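Local coordinates for protein isochorismatase hydrolase (PDB 3HB7) that probably acts as a hydrolase of the isochorismatase family, within the cysteine hydrolase group, at residues A9-D14 against V56-A61; W129-V134 against E160-Y165. One frame throughout, in Å; residues are numbered along the deposited sequence.

Contact 1 (A9-D14 against V56-A61); sequences AILVID and VHIQEA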
loop_
_atom_site.group_PDB
_atom_site.type_symbol
_atom_site.label_atom_id
_atom_site.label_comp_id
_atom_site.label_asym_id
_atom_site.label_seq_id
_atom_site.Cartn_x
_atom_site.Cartn_y
_atom_site.Cartn_z
ATOM N N ALA E 9 -30.286 4.131 41.422
ATOM C CA ALA E 9 -29.315 3.097 41.664
ATOM C C ALA E 9 -28.103 3.350 40.813
ATOM O O ALA E 9 -28.197 3.640 39.647
ATOM C CB ALA E 9 -29.882 1.774 41.365
ATOM N N ILE E 10 -26.951 3.233 41.416
ATOM C CA ILE E 10 -25.734 3.440 40.709
ATOM C C ILE E 10 -25.086 2.112 40.582
ATOM O O ILE E 10 -24.807 1.483 41.558
ATOM C CB ILE E 10 -24.834 4.368 41.495
ATOM C CG1 ILE E 10 -25.516 5.710 41.631
ATOM C CG2 ILE E 10 -23.501 4.531 40.829
ATOM C CD1 ILE E 10 -24.713 6.711 42.307
ATOM N N LEU E 11 -24.846 1.690 39.356
ATOM C CA LEU E 11 -24.301 0.381 39.112
ATOM C C LEU E 11 -22.825 0.471 38.875
ATOM O O LEU E 11 -22.380 1.151 38.012
ATOM C CB LEU E 11 -24.990 -0.266 37.924
ATOM C CG LEU E 11 -26.496 -0.157 37.987
ATOM C CD1 LEU E 11 -27.159 -0.686 36.770
ATOM C CD2 LEU E 11 -27.003 -0.844 39.167
ATOM N N VAL E 12 -22.063 -0.235 39.668
ATOM C CA VAL E 12 -20.651 -0.179 39.539
ATOM C C VAL E 12 -20.225 -1.465 38.922
ATOM O O VAL E 12 -20.362 -2.505 39.498
ATOM C CB VAL E 12 -20.018 0.019 40.896
ATOM C CG1 VAL E 12 -18.564 0.173 40.775
ATOM C CG2 VAL E 12 -20.593 1.200 41.536
ATOM N N ILE E 13 -19.720 -1.367 37.710
ATOM C CA ILE E 13 -19.567 -2.525 36.881
ATOM C C ILE E 13 -18.161 -2.976 36.686
ATOM O O ILE E 13 -17.379 -2.346 36.058
ATOM C CB ILE E 13 -20.197 -2.284 35.519
ATOM C CG1 ILE E 13 -21.701 -2.186 35.649
ATOM C CG2 ILE E 13 -19.867 -3.378 34.607
ATOM C CD1 ILE E 13 -22.296 -1.304 34.682
ATOM N N ASP E 14 -17.886 -4.121 37.248
ATOM C CA ASP E 14 -16.666 -4.849 37.040
ATOM C C ASP E 14 -15.357 -4.206 37.448
ATOM O O ASP E 14 -14.341 -4.490 36.882
ATOM C CB ASP E 14 -16.593 -5.319 35.606
ATOM C CG ASP E 14 -17.469 -6.502 35.344
ATOM O OD1 ASP E 14 -17.965 -7.113 36.281
ATOM O OD2 ASP E 14 -17.648 -6.837 34.182
ATOM N N VAL E 56 -24.986 -0.391 43.852
ATOM C CA VAL E 56 -25.072 -1.780 43.460
ATOM C C VAL E 56 -23.770 -2.171 42.812
ATOM O O VAL E 56 -23.323 -1.530 41.913
ATOM C CB VAL E 56 -26.193 -1.971 42.476
ATOM C CG1 VAL E 56 -26.427 -3.399 42.203
ATOM C CG2 VAL E 56 -27.409 -1.338 42.962
ATOM N N HIS E 57 -23.154 -3.233 43.273
ATOM C CA HIS E 57 -21.882 -3.643 42.720
ATOM C C HIS E 57 -22.024 -4.902 41.894
ATOM O O HIS E 57 -22.542 -5.894 42.346
ATOM C CB HIS E 57 -20.855 -3.885 43.812
ATOM C CG HIS E 57 -20.807 -2.816 44.853
ATOM N ND1 HIS E 57 -19.833 -1.849 44.878
ATOM C CD2 HIS E 57 -21.600 -2.575 45.916
ATOM C CE1 HIS E 57 -20.047 -1.044 45.893
ATOM N NE2 HIS E 57 -21.113 -1.462 46.537
ATOM N N ILE E 58 -21.559 -4.837 40.667
ATOM C CA ILE E 58 -21.737 -5.916 39.748
ATOM C C ILE E 58 -20.429 -6.522 39.347
ATOM O O ILE E 58 -19.557 -5.857 38.863
ATOM C CB ILE E 58 -22.512 -5.437 38.558
ATOM C CG1 ILE E 58 -23.838 -4.915 39.050
ATOM C CG2 ILE E 58 -22.756 -6.557 37.614
ATOM C CD1 ILE E 58 -24.524 -4.109 38.116
ATOM N N GLN E 59 -20.306 -7.809 39.565
ATOM C CA GLN E 59 -19.094 -8.510 39.274
ATOM C C GLN E 59 -19.312 -9.689 38.363
ATOM O O GLN E 59 -20.178 -10.483 38.576
ATOM C CB GLN E 59 -18.438 -8.980 40.562
ATOM C CG GLN E 59 -19.085 -10.157 41.163
ATOM C CD GLN E 59 -18.550 -10.534 42.499
ATOM O OE1 GLN E 59 -17.369 -10.525 42.701
ATOM N NE2 GLN E 59 -19.413 -10.829 43.418
ATOM N N GLU E 60 -18.471 -9.792 37.358
ATOM C CA GLU E 60 -18.445 -10.931 36.481
ATOM C C GLU E 60 -17.935 -12.095 37.268
ATOM O O GLU E 60 -16.957 -11.979 37.951
ATOM C CB GLU E 60 -17.512 -10.650 35.324
ATOM C CG GLU E 60 -17.276 -11.793 34.410
ATOM C CD GLU E 60 -16.496 -11.398 33.183
ATOM O OE1 GLU E 60 -15.395 -11.889 33.002
ATOM O OE2 GLU E 60 -16.976 -10.583 32.406
ATOM N N ALA E 61 -18.646 -13.202 37.189
ATOM C CA ALA E 61 -18.327 -14.402 37.911
ATOM C C ALA E 61 -18.614 -15.675 37.134
ATOM O O ALA E 61 -19.564 -16.336 37.405
ATOM C CB ALA E 61 -19.062 -14.413 39.204
#

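Contact 2 (W129-V134 against E160-Y165); sequences WTNVCV and EEMHEY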
loop_
_atom_site.group_PDB
_atom_site.type_symbol
_atom_site.label_atom_id
_atom_site.label_comp_id
_atom_site.label_asym_id
_atom_site.label_seq_id
_atom_site.Cartn_x
_atom_site.Cartn_y
_atom_site.Cartn_z
ATOM N N TRP E 129 -16.156 -2.089 30.690
ATOM C CA TRP E 129 -15.737 -1.130 29.699
ATOM C C TRP E 129 -16.914 -0.375 29.203
ATOM O O TRP E 129 -17.979 -0.902 29.101
ATOM C CB TRP E 129 -15.152 -1.795 28.471
ATOM C CG TRP E 129 -14.087 -2.754 28.648
ATOM C CD1 TRP E 129 -13.643 -3.268 29.789
ATOM C CD2 TRP E 129 -13.315 -3.337 27.617
ATOM N NE1 TRP E 129 -12.644 -4.136 29.555
ATOM C CE2 TRP E 129 -12.427 -4.197 28.215
ATOM C CE3 TRP E 129 -13.306 -3.220 26.236
ATOM C CZ2 TRP E 129 -11.541 -4.937 27.497
ATOM C CZ3 TRP E 129 -12.439 -3.948 25.538
ATOM C CH2 TRP E 129 -11.564 -4.794 26.157
ATOM N N THR E 130 -16.671 0.842 28.784
ATOM C CA THR E 130 -17.710 1.738 28.400
ATOM C C THR E 130 -18.499 1.171 27.262
ATOM O O THR E 130 -19.700 1.269 27.245
ATOM C CB THR E 130 -17.103 3.050 27.919
ATOM O OG1 THR E 130 -16.233 3.550 28.910
ATOM C CG2 THR E 130 -18.152 4.055 27.661
ATOM N N ASN E 131 -17.807 0.596 26.295
ATOM C CA ASN E 131 -18.441 0.118 25.095
ATOM C C ASN E 131 -18.868 -1.321 25.154
ATOM O O ASN E 131 -19.447 -1.809 24.240
ATOM C CB ASN E 131 -17.566 0.391 23.876
ATOM C CG ASN E 131 -16.227 -0.224 23.981
ATOM O OD1 ASN E 131 -15.782 -0.877 23.079
ATOM N ND2 ASN E 131 -15.593 -0.055 25.099
ATOM N N VAL E 132 -18.565 -1.996 26.235
ATOM C CA VAL E 132 -18.944 -3.371 26.359
ATOM C C VAL E 132 -19.969 -3.614 27.426
ATOM O O VAL E 132 -21.119 -3.406 27.217
ATOM C CB VAL E 132 -17.746 -4.231 26.603
ATOM C CG1 VAL E 132 -18.127 -5.665 26.591
ATOM C CG2 VAL E 132 -16.730 -3.957 25.560
ATOM N N CYS E 133 -19.534 -4.068 28.576
ATOM C CA CYS E 133 -20.440 -4.411 29.659
ATOM C C CYS E 133 -21.231 -3.222 30.172
ATOM O O CYS E 133 -22.371 -3.344 30.478
ATOM C CB CYS E 133 -19.738 -5.165 30.782
ATOM S SG CYS E 133 -19.170 -6.771 30.373
ATOM N N VAL E 134 -20.624 -2.061 30.222
ATOM C CA VAL E 134 -21.348 -0.881 30.577
ATOM C C VAL E 134 -22.446 -0.555 29.591
ATOM O O VAL E 134 -23.548 -0.290 29.965
ATOM C CB VAL E 134 -20.414 0.306 30.685
ATOM C CG1 VAL E 134 -21.164 1.541 30.815
ATOM C CG2 VAL E 134 -19.528 0.152 31.814
ATOM N N GLU E 160 -8.931 5.003 24.907
ATOM C CA GLU E 160 -9.655 6.245 24.930
ATOM C C GLU E 160 -10.598 6.336 23.750
ATOM O O GLU E 160 -11.649 6.942 23.834
ATOM C CB GLU E 160 -8.706 7.437 24.992
ATOM C CG GLU E 160 -8.734 8.206 26.320
ATOM C CD GLU E 160 -7.554 9.163 26.508
ATOM O OE1 GLU E 160 -7.408 10.110 25.717
ATOM O OE2 GLU E 160 -6.771 8.979 27.447
ATOM N N GLU E 161 -10.203 5.765 22.628
ATOM C CA GLU E 161 -11.064 5.772 21.484
ATOM C C GLU E 161 -12.324 4.979 21.727
ATOM O O GLU E 161 -13.386 5.431 21.392
ATOM C CB GLU E 161 -10.353 5.232 20.258
ATOM C CG GLU E 161 -10.912 5.784 18.970
ATOM C CD GLU E 161 -10.814 4.846 17.775
ATOM O OE1 GLU E 161 -9.982 3.924 17.789
ATOM O OE2 GLU E 161 -11.564 5.049 16.801
HETATM N N MSE E 162 -12.188 3.790 22.296
HETATM C CA MSE E 162 -13.327 2.929 22.559
HETATM C C MSE E 162 -14.255 3.607 23.530
HETATM O O MSE E 162 -15.447 3.591 23.348
HETATM C CB MSE E 162 -12.891 1.598 23.135
HETATM C CG MSE E 162 -12.485 0.589 22.140
HETATM SE SE MSE E 162 -12.073 -1.050 22.922
HETATM C CE MSE E 162 -11.701 -2.092 21.432
ATOM N N HIS E 163 -13.698 4.221 24.553
ATOM C CA HIS E 163 -14.518 4.924 25.495
ATOM C C HIS E 163 -15.250 6.054 24.835
ATOM O O HIS E 163 -16.399 6.273 25.110
ATOM C CB HIS E 163 -13.693 5.461 26.644
ATOM C CG HIS E 163 -14.467 6.331 27.574
ATOM N ND1 HIS E 163 -14.131 7.638 27.825
ATOM C CD2 HIS E 163 -15.569 6.083 28.310
ATOM C CE1 HIS E 163 -14.998 8.157 28.667
ATOM N NE2 HIS E 163 -15.879 7.235 28.976
ATOM N N GLU E 164 -14.562 6.781 23.977
ATOM C CA GLU E 164 -15.141 7.915 23.307
ATOM C C GLU E 164 -16.283 7.539 22.391
ATOM O O GLU E 164 -17.293 8.210 22.362
ATOM C CB GLU E 164 -14.058 8.666 22.527
ATOM C CG GLU E 164 -14.508 9.992 21.930
ATOM C CD GLU E 164 -13.645 10.517 20.771
ATOM O OE1 GLU E 164 -13.977 11.581 20.247
ATOM O OE2 GLU E 164 -12.652 9.894 20.374
ATOM N N TYR E 165 -16.113 6.503 21.591
ATOM C CA TYR E 165 -17.217 6.066 20.767
ATOM C C TYR E 165 -18.325 5.388 21.538
ATOM O O TYR E 165 -19.451 5.402 21.134
ATOM C CB TYR E 165 -16.819 5.407 19.439
ATOM C CG TYR E 165 -16.177 4.062 19.471
ATOM C CD1 TYR E 165 -16.833 2.968 19.953
ATOM C CD2 TYR E 165 -14.933 3.878 18.962
ATOM C CE1 TYR E 165 -16.248 1.750 19.961
ATOM C CE2 TYR E 165 -14.353 2.666 18.960
ATOM C CZ TYR E 165 -15.016 1.607 19.459
ATOM O OH TYR E 165 -14.425 0.403 19.461
#

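Contact 1 (A9-D14 against V56-A61)
Val12 is bonded to the neighbouring strand through both backbone polar atoms. Its N donates to Val56 O at 2.9 Å, and its O accepts Ile58 N at 2.9 Å. Val56 N to Ile10 O and Asp14 N to Ile58 O extend the pattern in both directions. The registered pairs are Leu11 with Val56, Val12 with His57 and Ile13 with Ile58. These are parallel neighbours in the central sheet of the isochorismatase-type alpha/beta fold. Strand 8-13 lies between 53-60 and 122-126, and its Ala9 and Leu11 bond to 122-126.

The apolar contacts lie on the face of Leu11, Ile13, Val56 and Ile58. Leu11 and Val56 run side by side, with Leu11 CD2 3.6 Å from Val56 CB. Ile58 CD1 reaches Leu11 CB at 3.9 Å and Ile13 CG1 at 4.2 Å. Helix 111-117 covers part of this face through Leu111 and Tyr114. On the other face, Val12 CB approaches the His57 ring obliquely. His57 NE2 bonds to Glu95.

At the strand ends a side chain replaces a backbone acceptor. Asp14 CG lies beside its own backbone N (chi1 -77°), which brings OD1 to Glu60 N at 2.9 Å. The N-H meets OD1 on its syn side, 24° out of the carboxylate plane, and the bond is bent to 134°. OD2 forms a salt bridge with Lys100. With an alanine here, Glu60 N would probably lose its acceptor and Lys100 its carboxylate mate. Glu60 OE1 takes Ala76 N, while its carboxylate stands nearly perpendicular to that of Asp14.

Contact 2 (W129-V134 against E160-Y165)
Asn131 and Met162, modelled as selenomethionine, form the middle of this contact. The amide lies across the Met162 side chain, with Asn131 ND2 3.7 Å from Met162 CB and Asn131 OD1 3.7 Å from Met162 SE. Asn131 CG stands between its backbone N and carbonyl carbon, the crowded position (chi1 58°). That torsion turns the amide toward helix 160-170.

The Met162 chain is extended beyond CG and carries SE to Trp129. SE is 3.9 Å from Trp129 CZ3 at the six-membered ring. Its line to the ring centre is 64° off the ring normal. This is an oblique Met-aromatic contact. Thr130 meets the edge of the His163 ring, its CB lying in the ring plane. The model places Thr130 OG1 too close to His163 CD2, so the exact fit of this pair is doubtful. Tyr165 is at the margin, its OH 4.1 Å from Asn131 OD1.

Further out, residues 155-157 tie the two sides together. Ser157 takes a weak bond from Asn131 ND2. Thr130 OG1 is weakly bonded to Ala156 O, and His163 NE2 to Thr155 OG1. Thr159 OG1 bonds to Met162 N at the start of its helix.

Residues 129-132 form a type I turn. Trp129 O receives Val132 N and Val134 N from opposite faces of its carbonyl plane. The turn follows a cis peptide bond and leads, with Val132 as N-cap, into helix 133-143. Cys133 at its first turn probably corresponds to the nucleophile of the cysteine hydrolases.

Hydrogen bonds directly between the segments are absent. The join of the turn to helix 160-170 depends on van der Waals packing and on the Met-aromatic contact of the selenium, with Asn131 ND2, Thr130 OG1 and His163 NE2 weakly bonded to residues 155-157 instead.

The two contacts have centres 16 Å apart but touch where strand 8-13 ends beside the start of helix 133-143. Asp14 OD2 of contact 1 is 4.1 Å from Cys133 SG of contact 2. Ile13 packs on the same helix start, its CG2 4.2 Å from Cys133 CB and its CD1 4.2 Å from Val134 CA. Asp14, Lys100 and Cys133 together are consistent with the Asp-Lys-Cys triad of family relatives, so this junction probably marks the active site. The 160-165 side of contact 2 lies further out, at the surface. A bound sodium ion is about 12 Å from the Ile13 side chain and about 10 Å from that of Asn131.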